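Local structure of motility-associated killing factor MakB (Vibrio cholerae serotype O1, 6W1W) at residues T21-I26 with P70-Q75; V127-Y132 with K275-L280; V161-E166 with A255-K260; D30-S35 with Q264-M269; N299-G304 with A308-L313. The protein probably acts as one component of a three-part cytotoxin related in structure to alpha-pore-forming toxins. One frame throughout, in Å; residues are numbered along the deposited sequence.

Contacts 1 and 2 form one packed centre, with centres 11 Å apart. They touch where the Phe23 and Phe128 rings meet and where Asp22 packs on Lys275 and Ile276. Contact 4 shares helix 9-35 with contact 1 and lies about 16 Å from it, centre to centre. Helix 251-270 then carries the chain of contacts on to contact 3, a further 16 Å away. Contact 5 uses helix 276-302, as contact 2 does, but sits at the far end of the elongated molecule. Its centre is about 67 Å from that of contact 3. A bound 1,2-ethanediol, probably from the crystallisation liquor, lies near Lys260 of contact 3.

Contact 1 of 5, residues T21-I26 with P70-Q75; sequences TDFLGI and PKIFAQ
Phe23 and Phe73 make the main aromatic contact between helix 9-35 and helix 69-90. Their ring centroids are 5.3 Å apart. The rings are set obliquely, with planes at 49°. A CH-pi contact goes with this pair. Phe73 CB lies over one face of the Phe23 ring, 4.0 Å from the ring centroid. With CG of Phe73 opposite its backbone N (chi1 176°), the CD2 edge of the Phe73 ring is laid over the middle of the Phe23 ring, on the same face. CB stays nearer to CZ and CE1 of Phe23.

The plain apolar contacts fall at the far end of the Phe23 ring. Phe23 CZ is 3.5 Å from Phe73 CB. Ile72 CG2 comes at the edge of the Phe23 ring, near its plane, with CZ as the closest atom at 4.2 Å. The end of Ile72 leads away from Phe23, and the side chain touches Ala124 of helix 100-151.

Phe23 is buried and takes a further aromatic neighbour, Phe128 of helix 100-151, edge-to-face. Its ring therefore joins three helices. Helix 9-35 is kinked here, since Phe23 N and Ile26 N lack a bond to the turn before. The arrangement is side-chain packing in the core of a long helical bundle, consistent with the likeness of MakB to alpha-pore-forming toxins.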
# COMPACT_ATOMS: atom_id res chain seq x y z
N THR A 21 3.55 1.37 -5.46
CA THR A 21 2.71 0.19 -5.28
C THR A 21 2.70 -0.26 -3.83
O THR A 21 1.64 -0.49 -3.24
CB THR A 21 3.20 -0.94 -6.19
OG1 THR A 21 2.88 -0.63 -7.56
CG2 THR A 21 2.55 -2.28 -5.80
N ASP A 22 3.89 -0.37 -3.22
CA ASP A 22 3.98 -0.76 -1.82
C ASP A 22 3.45 0.31 -0.87
O ASP A 22 3.23 0.01 0.30
CB ASP A 22 5.42 -1.11 -1.46
CG ASP A 22 5.86 -2.42 -2.08
OD1 ASP A 22 6.90 -2.44 -2.78
OD2 ASP A 22 5.16 -3.43 -1.88
N PHE A 23 3.26 1.53 -1.36
CA PHE A 23 2.58 2.54 -0.55
C PHE A 23 1.07 2.37 -0.62
O PHE A 23 0.39 2.43 0.41
CB PHE A 23 2.97 3.94 -1.02
CG PHE A 23 3.45 4.84 0.08
CD1 PHE A 23 2.55 5.44 0.94
CD2 PHE A 23 4.80 5.09 0.24
CE1 PHE A 23 3.00 6.28 1.95
CE2 PHE A 23 5.26 5.92 1.25
CZ PHE A 23 4.35 6.51 2.11
N LEU A 24 0.54 2.15 -1.82
CA LEU A 24 -0.91 2.01 -2.00
C LEU A 24 -1.43 0.78 -1.26
O LEU A 24 -2.39 0.87 -0.50
CB LEU A 24 -1.24 1.93 -3.49
CG LEU A 24 -0.84 3.15 -4.32
CD1 LEU A 24 -0.66 2.75 -5.78
CD2 LEU A 24 -1.87 4.25 -4.18
N GLY A 25 -0.80 -0.37 -1.49
CA GLY A 25 -1.20 -1.59 -0.80
C GLY A 25 -1.10 -1.48 0.71
O GLY A 25 -1.69 -2.30 1.43
N ILE A 26 -0.36 -0.49 1.19
CA ILE A 26 -0.23 -0.24 2.62
C ILE A 26 -1.16 0.87 3.08
O ILE A 26 -1.75 0.79 4.16
CB ILE A 26 1.25 0.10 2.95
CG1 ILE A 26 2.05 -1.16 3.32
CG2 ILE A 26 1.36 1.17 4.05
CD1 ILE A 26 2.09 -2.23 2.26
N PRO A 70 0.97 10.20 4.88
CA PRO A 70 0.99 11.36 3.98
C PRO A 70 2.24 12.22 4.13
O PRO A 70 2.61 12.91 3.17
CB PRO A 70 -0.27 12.14 4.37
CG PRO A 70 -0.51 11.77 5.78
CD PRO A 70 -0.12 10.32 5.88
N LYS A 71 2.91 12.18 5.28
CA LYS A 71 4.13 12.96 5.45
C LYS A 71 5.30 12.31 4.70
O LYS A 71 6.04 12.99 3.99
CB LYS A 71 4.47 13.10 6.93
CG LYS A 71 3.59 14.09 7.70
CD LYS A 71 4.12 14.30 9.12
CE LYS A 71 3.41 15.44 9.83
NZ LYS A 71 1.98 15.14 10.12
N ILE A 72 5.47 11.00 4.86
CA ILE A 72 6.59 10.30 4.24
C ILE A 72 6.44 10.28 2.73
O ILE A 72 7.41 10.45 1.98
CB ILE A 72 6.73 8.89 4.82
CG1 ILE A 72 7.10 8.94 6.30
CG2 ILE A 72 7.77 8.09 4.05
CD1 ILE A 72 8.48 9.52 6.56
N PHE A 73 5.21 10.07 2.24
CA PHE A 73 4.98 10.00 0.80
C PHE A 73 5.29 11.33 0.13
O PHE A 73 6.02 11.38 -0.87
CB PHE A 73 3.55 9.57 0.51
CG PHE A 73 3.20 9.56 -0.95
CD1 PHE A 73 2.16 10.33 -1.43
CD2 PHE A 73 3.92 8.78 -1.84
CE1 PHE A 73 1.83 10.33 -2.77
CE2 PHE A 73 3.61 8.78 -3.19
CZ PHE A 73 2.56 9.55 -3.65
N ALA A 74 4.75 12.43 0.66
CA ALA A 74 5.11 13.75 0.15
C ALA A 74 6.59 14.03 0.30
O ALA A 74 7.16 14.83 -0.46
CB ALA A 74 4.29 14.83 0.86
N GLN A 75 7.24 13.40 1.28
CA GLN A 75 8.67 13.62 1.48
C GLN A 75 9.49 12.95 0.38
O GLN A 75 10.52 13.48 -0.04
CB GLN A 75 9.08 13.11 2.86
CG GLN A 75 10.57 13.00 3.13
CD GLN A 75 10.86 12.46 4.53
OE1 GLN A 75 10.23 12.87 5.50
NE2 GLN A 75 11.79 11.52 4.62

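Contact 2 of 5, residues V127-Y132 with K275-L280; sequences VFTKSY and KIDDSL
Phe128 lies against Ile276, with its ring atom CD1 on the isoleucine branch. Ile276 CG2 is at the ring edge, near the ring plane, and 3.8 Å from Phe128 CD1. Ile276 CG1 is almost as near to the same ring atom. Phe128 CB also touches Ile276 CG2, at 4.1 Å. A chi1 of -73° leans the phenyl ring toward the N-terminal side of its own helix. This leaves the CD1 edge facing Ile276 and Leu280. Leu280 CD1 approaches the ring obliquely, 4.2 Å from Phe128 CD1. One turn of helix 276-302 separates Ile276 from Leu280, so both lie on one side of it.

One polar pair borders this apolar patch. Thr129 OG1 is 3.7 Å from Asp277 OD1, too far for a bond. The threonine hydroxyl is instead hydrogen-bonded to Gln125 O in its own helix. Away from the interface, and local to 275-280, Lys275 NZ forms a salt bridge with Asp278 OD2, 3.1 Å away.

Phe65 of helix 46-66 also packs on Phe128, and Val19 of helix 9-35 packs on Leu280. The axes of the two segments run 174° apart in direction, with a closest approach of 11.0 Å. This is antiparallel helix packing in a long bundle, near the start of helix 276-302.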
# COMPACT_ATOMS: atom_id res chain seq x y z
N VAL A 127 10.44 3.55 9.78
CA VAL A 127 9.10 3.82 10.28
C VAL A 127 8.15 2.70 9.87
O VAL A 127 7.31 2.27 10.66
CB VAL A 127 8.61 5.19 9.78
CG1 VAL A 127 7.25 5.51 10.37
CG2 VAL A 127 9.62 6.27 10.13
N PHE A 128 8.27 2.21 8.63
CA PHE A 128 7.42 1.11 8.19
C PHE A 128 7.78 -0.19 8.89
O PHE A 128 6.90 -0.98 9.23
CB PHE A 128 7.51 0.95 6.67
CG PHE A 128 6.79 2.03 5.90
CD1 PHE A 128 7.13 2.31 4.59
CD2 PHE A 128 5.78 2.76 6.50
CE1 PHE A 128 6.48 3.30 3.89
CE2 PHE A 128 5.11 3.76 5.80
CZ PHE A 128 5.46 4.03 4.49
N THR A 129 9.07 -0.43 9.12
CA THR A 129 9.48 -1.65 9.80
C THR A 129 8.92 -1.71 11.22
O THR A 129 8.67 -2.80 11.74
CB THR A 129 11.01 -1.76 9.83
OG1 THR A 129 11.53 -1.50 8.52
CG2 THR A 129 11.44 -3.16 10.25
N LYS A 130 8.70 -0.56 11.84
CA LYS A 130 8.10 -0.56 13.17
C LYS A 130 6.60 -0.79 13.10
O LYS A 130 6.06 -1.60 13.87
CB LYS A 130 8.42 0.75 13.89
CG LYS A 130 8.20 0.69 15.39
CD LYS A 130 8.48 2.02 16.05
CE LYS A 130 7.60 3.11 15.46
NZ LYS A 130 7.76 4.41 16.17
N SER A 131 5.91 -0.12 12.17
CA SER A 131 4.47 -0.31 12.02
C SER A 131 4.12 -1.70 11.48
O SER A 131 3.00 -2.17 11.70
CB SER A 131 3.90 0.77 11.11
OG SER A 131 4.61 0.82 9.89
N TYR A 132 5.05 -2.36 10.78
CA TYR A 132 4.81 -3.75 10.41
C TYR A 132 4.73 -4.64 11.64
O TYR A 132 3.76 -5.39 11.82
CB TYR A 132 5.90 -4.25 9.46
CG TYR A 132 5.88 -5.75 9.25
CD1 TYR A 132 4.93 -6.35 8.44
CD2 TYR A 132 6.82 -6.57 9.87
CE1 TYR A 132 4.90 -7.72 8.25
CE2 TYR A 132 6.80 -7.94 9.69
CZ TYR A 132 5.84 -8.51 8.88
OH TYR A 132 5.82 -9.87 8.70
N LYS A 275 7.46 -6.05 1.42
CA LYS A 275 8.04 -5.68 0.13
C LYS A 275 8.69 -4.30 0.17
O LYS A 275 9.53 -4.00 -0.68
CB LYS A 275 6.96 -5.75 -0.96
CG LYS A 275 7.49 -5.71 -2.39
CD LYS A 275 7.54 -7.10 -3.03
CE LYS A 275 8.74 -7.92 -2.55
NZ LYS A 275 10.04 -7.27 -2.87
N ILE A 276 8.32 -3.46 1.14
CA ILE A 276 8.99 -2.18 1.32
C ILE A 276 10.45 -2.38 1.68
O ILE A 276 11.33 -1.63 1.23
CB ILE A 276 8.25 -1.33 2.38
CG1 ILE A 276 7.24 -0.39 1.71
CG2 ILE A 276 9.23 -0.53 3.24
CD1 ILE A 276 7.88 0.65 0.82
N ASP A 277 10.75 -3.42 2.46
CA ASP A 277 12.12 -3.75 2.83
C ASP A 277 12.98 -4.16 1.64
O ASP A 277 14.15 -4.51 1.84
CB ASP A 277 12.12 -4.85 3.89
CG ASP A 277 11.55 -4.37 5.22
OD1 ASP A 277 11.03 -3.24 5.27
OD2 ASP A 277 11.63 -5.13 6.21
N ASP A 278 12.44 -4.13 0.42
CA ASP A 278 13.21 -4.32 -0.80
C ASP A 278 13.13 -3.14 -1.76
O ASP A 278 14.09 -2.91 -2.50
CB ASP A 278 12.74 -5.59 -1.54
CG ASP A 278 13.01 -6.86 -0.76
OD1 ASP A 278 14.17 -7.06 -0.32
OD2 ASP A 278 12.07 -7.66 -0.58
N SER A 279 12.03 -2.39 -1.75
CA SER A 279 11.82 -1.28 -2.67
C SER A 279 12.43 0.03 -2.16
O SER A 279 13.09 0.75 -2.92
CB SER A 279 10.33 -1.10 -2.95
OG SER A 279 9.62 -0.83 -1.75
N LEU A 280 12.19 0.36 -0.89
CA LEU A 280 12.80 1.56 -0.33
C LEU A 280 14.32 1.50 -0.29
O LEU A 280 14.96 2.49 -0.69
CB LEU A 280 12.23 1.84 1.07
CG LEU A 280 11.04 2.81 1.11
CD1 LEU A 280 10.71 3.24 2.53
CD2 LEU A 280 11.31 4.03 0.24

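Contact 3 of 5, residues V161-E166 with A255-K260; sequences VRIATE and AAAITK
Ala257 is the first residue of 255-260 to touch the other helix, and it does so with both methyl and carbonyl. Its CB rests on Ile163, 3.7 Å from CB and equally close to CG2. The first torsion of Ile163 (chi1 -64°) turns the CG2 methyl to Ala257. Ile163 also touches Leu245 of helix 233-245. The carbonyl of Ala257 faces the other neighbour: Ala164 CB is 3.4 Å from Ala257 O.

Further along, Ile258 starts off away from 161-166. It packs on Leu212 of strand 209-220 and also on Ile167 of helix 157-176. Thr259 packs on the strand too, through Phe211 and Leu212. Lys260 returns to the interface. Its CG lies 4.1 Å from Ala164 CB, so the aliphatic root of the chain does the touching. The chain bends at chi2 and chi4, and its charged end has a cation-pi partner in Trp150. A bound 1,2-ethanediol also lies close by.

The axes come within 7.9 Å and cross at -36°, running in broadly the same direction. The Ala164 and Ala257 CA atoms are 4.9 Å apart, and their small side chains are consistent with this close approach. The chemistry is van der Waals packing of methyl and branched groups, one methyl lying against a backbone carbonyl. The lysine stem is at its border, with the charge directed to an aromatic ring.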
# COMPACT_ATOMS: atom_id res chain seq x y z
N VAL A 161 -14.64 -24.17 8.83
CA VAL A 161 -13.56 -24.00 7.87
C VAL A 161 -14.11 -23.60 6.51
O VAL A 161 -13.53 -22.77 5.80
CB VAL A 161 -12.71 -25.29 7.78
CG1 VAL A 161 -11.61 -25.13 6.73
CG2 VAL A 161 -12.11 -25.63 9.13
N ARG A 162 -15.26 -24.18 6.13
CA ARG A 162 -15.85 -23.84 4.84
C ARG A 162 -16.32 -22.39 4.79
O ARG A 162 -16.14 -21.71 3.78
CB ARG A 162 -17.02 -24.79 4.53
CG ARG A 162 -16.64 -26.25 4.53
CD ARG A 162 -17.79 -27.13 4.05
NE ARG A 162 -17.63 -28.51 4.52
CZ ARG A 162 -18.37 -29.07 5.47
NH1 ARG A 162 -19.35 -28.38 6.04
NH2 ARG A 162 -18.15 -30.33 5.83
N ILE A 163 -16.91 -21.91 5.88
CA ILE A 163 -17.39 -20.53 5.90
C ILE A 163 -16.21 -19.56 5.87
O ILE A 163 -16.27 -18.53 5.18
CB ILE A 163 -18.28 -20.29 7.13
CG1 ILE A 163 -19.54 -21.16 7.05
CG2 ILE A 163 -18.65 -18.82 7.24
CD1 ILE A 163 -20.47 -20.97 8.21
N ALA A 164 -15.13 -19.87 6.59
CA ALA A 164 -13.97 -18.99 6.57
C ALA A 164 -13.24 -19.05 5.23
O ALA A 164 -12.68 -18.04 4.78
CB ALA A 164 -13.01 -19.34 7.71
N THR A 165 -13.24 -20.22 4.58
CA THR A 165 -12.59 -20.36 3.28
C THR A 165 -13.38 -19.66 2.18
O THR A 165 -12.79 -19.14 1.22
CB THR A 165 -12.41 -21.84 2.92
OG1 THR A 165 -11.88 -22.54 4.05
CG2 THR A 165 -11.46 -22.00 1.74
N GLU A 166 -14.71 -19.62 2.30
CA GLU A 166 -15.54 -18.97 1.30
C GLU A 166 -15.43 -17.45 1.39
O GLU A 166 -15.35 -16.77 0.36
CB GLU A 166 -17.00 -19.41 1.45
CG GLU A 166 -17.78 -19.40 0.16
CD GLU A 166 -16.99 -20.00 -0.98
OE1 GLU A 166 -16.89 -19.35 -2.05
OE2 GLU A 166 -16.44 -21.11 -0.82
N ALA A 255 -20.14 -16.49 13.53
CA ALA A 255 -19.31 -15.37 13.96
C ALA A 255 -17.86 -15.79 14.13
O ALA A 255 -16.94 -15.03 13.81
CB ALA A 255 -19.85 -14.78 15.26
N ALA A 256 -17.64 -17.01 14.64
CA ALA A 256 -16.28 -17.50 14.78
C ALA A 256 -15.62 -17.65 13.41
O ALA A 256 -14.47 -17.23 13.22
CB ALA A 256 -16.27 -18.83 15.53
N ALA A 257 -16.35 -18.21 12.45
CA ALA A 257 -15.78 -18.45 11.12
C ALA A 257 -15.56 -17.14 10.37
O ALA A 257 -14.57 -16.98 9.66
CB ALA A 257 -16.68 -19.39 10.33
N ILE A 258 -16.49 -16.18 10.52
CA ILE A 258 -16.34 -14.89 9.86
C ILE A 258 -15.07 -14.19 10.32
O ILE A 258 -14.21 -13.83 9.51
CB ILE A 258 -17.59 -14.01 10.09
CG1 ILE A 258 -18.80 -14.61 9.37
CG2 ILE A 258 -17.32 -12.57 9.66
CD1 ILE A 258 -20.08 -13.82 9.55
N THR A 259 -14.94 -13.99 11.64
CA THR A 259 -13.84 -13.20 12.19
C THR A 259 -12.48 -13.80 11.87
O THR A 259 -11.52 -13.08 11.59
CB THR A 259 -14.01 -13.04 13.71
OG1 THR A 259 -14.11 -14.33 14.32
CG2 THR A 259 -15.24 -12.22 14.03
N LYS A 260 -12.38 -15.13 11.90
CA LYS A 260 -11.12 -15.78 11.53
C LYS A 260 -10.69 -15.39 10.12
O LYS A 260 -9.50 -15.16 9.87
CB LYS A 260 -11.26 -17.29 11.68
CG LYS A 260 -10.46 -18.13 10.69
CD LYS A 260 -8.98 -18.11 10.98
CE LYS A 260 -8.27 -19.27 10.31
NZ LYS A 260 -8.55 -20.57 10.99

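Contact 4 of 5, residues D30-S35 with Q264-M269; sequences DATCNS and QTLSNM
Thr32 has a chi1 of -54°, which sets CG2 opposite its backbone N and OG1 next to that N. CG2 thereby meets both Leu266 and the Met269 methyl, while OG1 comes nearest to the Met269 sulfur. On the other helix, Met269 bends at its last torsion (chi3 -40°). This folds CE back towards the threonine methyl.

Thr32 CG2 is 4.0 Å from Leu266 CD2. The two side chains slide past each other in opposite directions, and the CD2 branch does the touching. Thr32 and Met269 instead meet tip to tip. Thr32 OG1 is 3.8 Å from Met269 SD, and Thr32 CG2 is 4.2 Å from Met269 CE. The nearest CA atoms, those of Thr32 and Leu266, are 8.5 Å apart, so the side chains bridge the helices.

The threonine hydroxyl has two carbonyl oxygens within hydrogen-bonding reach, sharing its one proton. One is Asn28 O, one turn earlier in helix 9-35, and the other is Ala215 O of strand 209-220. Ser35 OG of the same helix is hydrogen-bonded to Ala215 N. Tyr29 packs on both Leu266 and Met269.

Between the helices, then, the contact is held by van der Waals packing of methyl, thioether and leucine branch. The polar partners of the buried hydroxyl lie outside the two segments, and its approach to Met269 SD is packing.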
# COMPACT_ATOMS: atom_id res chain seq x y z
N ASP A 30 -4.61 0.81 6.47
CA ASP A 30 -5.16 1.72 7.47
C ASP A 30 -6.67 1.85 7.30
O ASP A 30 -7.44 1.60 8.24
CB ASP A 30 -4.47 3.08 7.36
CG ASP A 30 -5.18 4.16 8.16
OD1 ASP A 30 -5.26 4.03 9.40
OD2 ASP A 30 -5.65 5.13 7.55
N ALA A 31 -7.11 2.22 6.09
CA ALA A 31 -8.53 2.39 5.82
C ALA A 31 -9.32 1.13 6.13
O ALA A 31 -10.42 1.19 6.68
CB ALA A 31 -8.75 2.81 4.37
N THR A 32 -8.76 -0.04 5.79
CA THR A 32 -9.38 -1.30 6.19
C THR A 32 -9.50 -1.39 7.70
O THR A 32 -10.51 -1.89 8.22
CB THR A 32 -8.55 -2.48 5.65
OG1 THR A 32 -8.38 -2.35 4.23
CG2 THR A 32 -9.24 -3.81 5.96
N CYS A 33 -8.49 -0.92 8.43
CA CYS A 33 -8.50 -1.03 9.89
C CYS A 33 -9.51 -0.08 10.52
O CYS A 33 -10.15 -0.45 11.52
CB CYS A 33 -7.10 -0.75 10.45
SG CYS A 33 -6.09 -2.24 10.63
N ASN A 34 -9.68 1.12 9.96
CA ASN A 34 -10.68 2.04 10.49
C ASN A 34 -12.09 1.56 10.17
O ASN A 34 -12.98 1.62 11.03
CB ASN A 34 -10.46 3.46 9.95
CG ASN A 34 -9.18 4.10 10.47
OD1 ASN A 34 -8.71 3.78 11.57
ND2 ASN A 34 -8.62 5.02 9.69
N SER A 35 -12.30 1.07 8.95
CA SER A 35 -13.62 0.60 8.53
C SER A 35 -14.10 -0.61 9.31
O SER A 35 -15.31 -0.82 9.40
CB SER A 35 -13.60 0.27 7.04
OG SER A 35 -12.60 -0.70 6.76
N GLN A 264 -7.53 -13.35 8.84
CA GLN A 264 -6.69 -14.04 7.87
C GLN A 264 -6.38 -13.16 6.66
O GLN A 264 -5.31 -13.29 6.06
CB GLN A 264 -7.35 -15.35 7.44
CG GLN A 264 -6.50 -16.22 6.54
CD GLN A 264 -5.13 -16.49 7.12
OE1 GLN A 264 -4.12 -16.00 6.61
NE2 GLN A 264 -5.08 -17.29 8.18
N THR A 265 -7.30 -12.27 6.28
CA THR A 265 -7.00 -11.35 5.18
C THR A 265 -6.13 -10.19 5.66
O THR A 265 -5.28 -9.70 4.91
CB THR A 265 -8.28 -10.83 4.52
OG1 THR A 265 -9.14 -10.23 5.51
CG2 THR A 265 -9.04 -11.97 3.82
N LEU A 266 -6.34 -9.75 6.91
CA LEU A 266 -5.46 -8.73 7.49
C LEU A 266 -4.02 -9.23 7.56
O LEU A 266 -3.09 -8.48 7.24
CB LEU A 266 -5.96 -8.34 8.88
CG LEU A 266 -7.21 -7.47 8.97
CD1 LEU A 266 -7.60 -7.22 10.42
CD2 LEU A 266 -7.01 -6.16 8.23
N SER A 267 -3.82 -10.48 7.99
CA SER A 267 -2.48 -11.05 8.01
C SER A 267 -1.84 -11.01 6.63
O SER A 267 -0.68 -10.60 6.48
CB SER A 267 -2.51 -12.48 8.55
OG SER A 267 -2.46 -12.50 9.97
N ASN A 268 -2.58 -11.44 5.60
CA ASN A 268 -2.02 -11.43 4.25
C ASN A 268 -1.84 -10.01 3.73
O ASN A 268 -0.88 -9.73 3.01
CB ASN A 268 -2.91 -12.23 3.30
CG ASN A 268 -2.92 -13.71 3.63
OD1 ASN A 268 -3.97 -14.31 3.79
ND2 ASN A 268 -1.73 -14.30 3.71
N MET A 269 -2.76 -9.11 4.09
CA MET A 269 -2.61 -7.71 3.71
C MET A 269 -1.35 -7.11 4.31
O MET A 269 -0.64 -6.35 3.65
CB MET A 269 -3.84 -6.92 4.14
CG MET A 269 -4.23 -5.77 3.22
SD MET A 269 -5.85 -5.09 3.66
CE MET A 269 -6.78 -6.58 4.04

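Contact 5 of 5, residues N299-G304 with A308-L313; sequences NALQSG and ALLTDL
Leu310 reaches across to the end of helix 276-302 and touches it with both methyl branches. Its CD1 is 3.8 Å from Leu301 CD2. Its CD2 is 4.0 Å from Ala300 CB. Leu301 starts out to one side, and its CD2 end then comes nearer to Leu310.

The next shell is also apolar. Leu297, one turn before Leu301, packs on Leu310. Trp103 of helix 100-151 touches both Leu301 and Leu313, and so backs the two sides of the contact.

Backbone bonds set the ends of the two helices. Gly304 leaves helical angles with a positive phi of 103°, and its N bonds to Leu301 O at 3.0 Å. On the other side, Leu310 is at the N-cap position of helix 311-314. Its carbonyl O accepts from Leu313 N at 2.8 Å. A side chain adds to the first of these ends: Ser303 OG lies 3.1 Å from Asn299 O and equally far from Ala300 O.

Helix 276-302 thus ends in a Schellman motif, and a short loop turns the chain back. The leucine contact closes the loop linking helix 276-302 to the short helix 311-314, at the far tip of the bundle.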
# COMPACT_ATOMS: atom_id res chain seq x y z
N ASN A 299 36.32 15.20 -6.21
CA ASN A 299 37.71 14.83 -5.99
C ASN A 299 38.56 15.10 -7.22
O ASN A 299 39.70 15.56 -7.11
CB ASN A 299 37.82 13.36 -5.59
CG ASN A 299 36.97 13.01 -4.37
OD1 ASN A 299 36.16 13.82 -3.91
ND2 ASN A 299 37.16 11.81 -3.85
N ALA A 300 38.01 14.83 -8.41
CA ALA A 300 38.76 15.07 -9.64
C ALA A 300 38.94 16.56 -9.89
O ALA A 300 39.99 16.99 -10.40
CB ALA A 300 38.06 14.40 -10.82
N LEU A 301 37.94 17.37 -9.55
CA LEU A 301 38.08 18.82 -9.70
C LEU A 301 39.05 19.39 -8.68
O LEU A 301 39.89 20.23 -9.01
CB LEU A 301 36.72 19.50 -9.58
CG LEU A 301 35.68 19.25 -10.67
CD1 LEU A 301 34.30 19.66 -10.18
CD2 LEU A 301 36.05 20.01 -11.95
N GLN A 302 38.94 18.94 -7.42
CA GLN A 302 39.80 19.46 -6.36
C GLN A 302 41.25 19.05 -6.58
O GLN A 302 42.16 19.74 -6.11
CB GLN A 302 39.32 18.97 -5.00
CG GLN A 302 38.29 19.89 -4.36
CD GLN A 302 37.53 19.23 -3.22
OE1 GLN A 302 37.63 18.02 -3.01
NE2 GLN A 302 36.77 20.03 -2.48
N SER A 303 41.49 17.94 -7.27
CA SER A 303 42.85 17.53 -7.55
C SER A 303 43.43 18.21 -8.78
O SER A 303 44.62 18.03 -9.07
CB SER A 303 42.92 16.01 -7.70
OG SER A 303 42.25 15.59 -8.87
N GLY A 304 42.64 19.01 -9.50
CA GLY A 304 43.15 19.81 -10.59
C GLY A 304 42.87 19.30 -11.99
O GLY A 304 43.42 19.84 -12.95
N ALA A 308 37.16 20.05 -18.73
CA ALA A 308 36.71 19.61 -20.05
C ALA A 308 36.78 18.10 -20.17
O ALA A 308 35.86 17.47 -20.72
CB ALA A 308 37.55 20.27 -21.14
N LEU A 309 37.85 17.49 -19.67
CA LEU A 309 38.10 16.06 -19.86
C LEU A 309 37.27 15.17 -18.94
O LEU A 309 37.55 13.97 -18.87
CB LEU A 309 39.59 15.78 -19.66
CG LEU A 309 40.51 16.25 -20.78
CD1 LEU A 309 41.94 16.36 -20.29
CD2 LEU A 309 40.43 15.28 -21.94
N LEU A 310 36.28 15.70 -18.24
CA LEU A 310 35.44 14.90 -17.35
C LEU A 310 34.12 14.65 -18.07
O LEU A 310 33.26 15.54 -18.14
CB LEU A 310 35.24 15.61 -16.02
CG LEU A 310 36.52 15.94 -15.25
CD1 LEU A 310 36.25 16.96 -14.16
CD2 LEU A 310 37.14 14.67 -14.67
N THR A 311 33.95 13.43 -18.60
CA THR A 311 32.80 13.16 -19.45
C THR A 311 31.48 13.35 -18.71
O THR A 311 30.49 13.77 -19.31
CB THR A 311 32.87 11.74 -20.03
OG1 THR A 311 32.67 10.78 -18.99
CG2 THR A 311 34.22 11.50 -20.71
N ASP A 312 31.46 13.05 -17.40
CA ASP A 312 30.25 13.29 -16.62
C ASP A 312 29.87 14.76 -16.58
O ASP A 312 28.70 15.08 -16.32
CB ASP A 312 30.43 12.77 -15.19
CG ASP A 312 30.05 11.30 -15.04
OD1 ASP A 312 30.79 10.43 -15.55
OD2 ASP A 312 29.01 11.01 -14.41
N LEU A 313 30.82 15.66 -16.84
CA LEU A 313 30.53 17.09 -16.83
C LEU A 313 30.06 17.58 -18.20
O LEU A 313 29.19 18.46 -18.27
CB LEU A 313 31.76 17.87 -16.37
CG LEU A 313 31.48 19.16 -15.60
CD1 LEU A 313 30.59 18.88 -14.40
CD2 LEU A 313 32.77 19.85 -15.18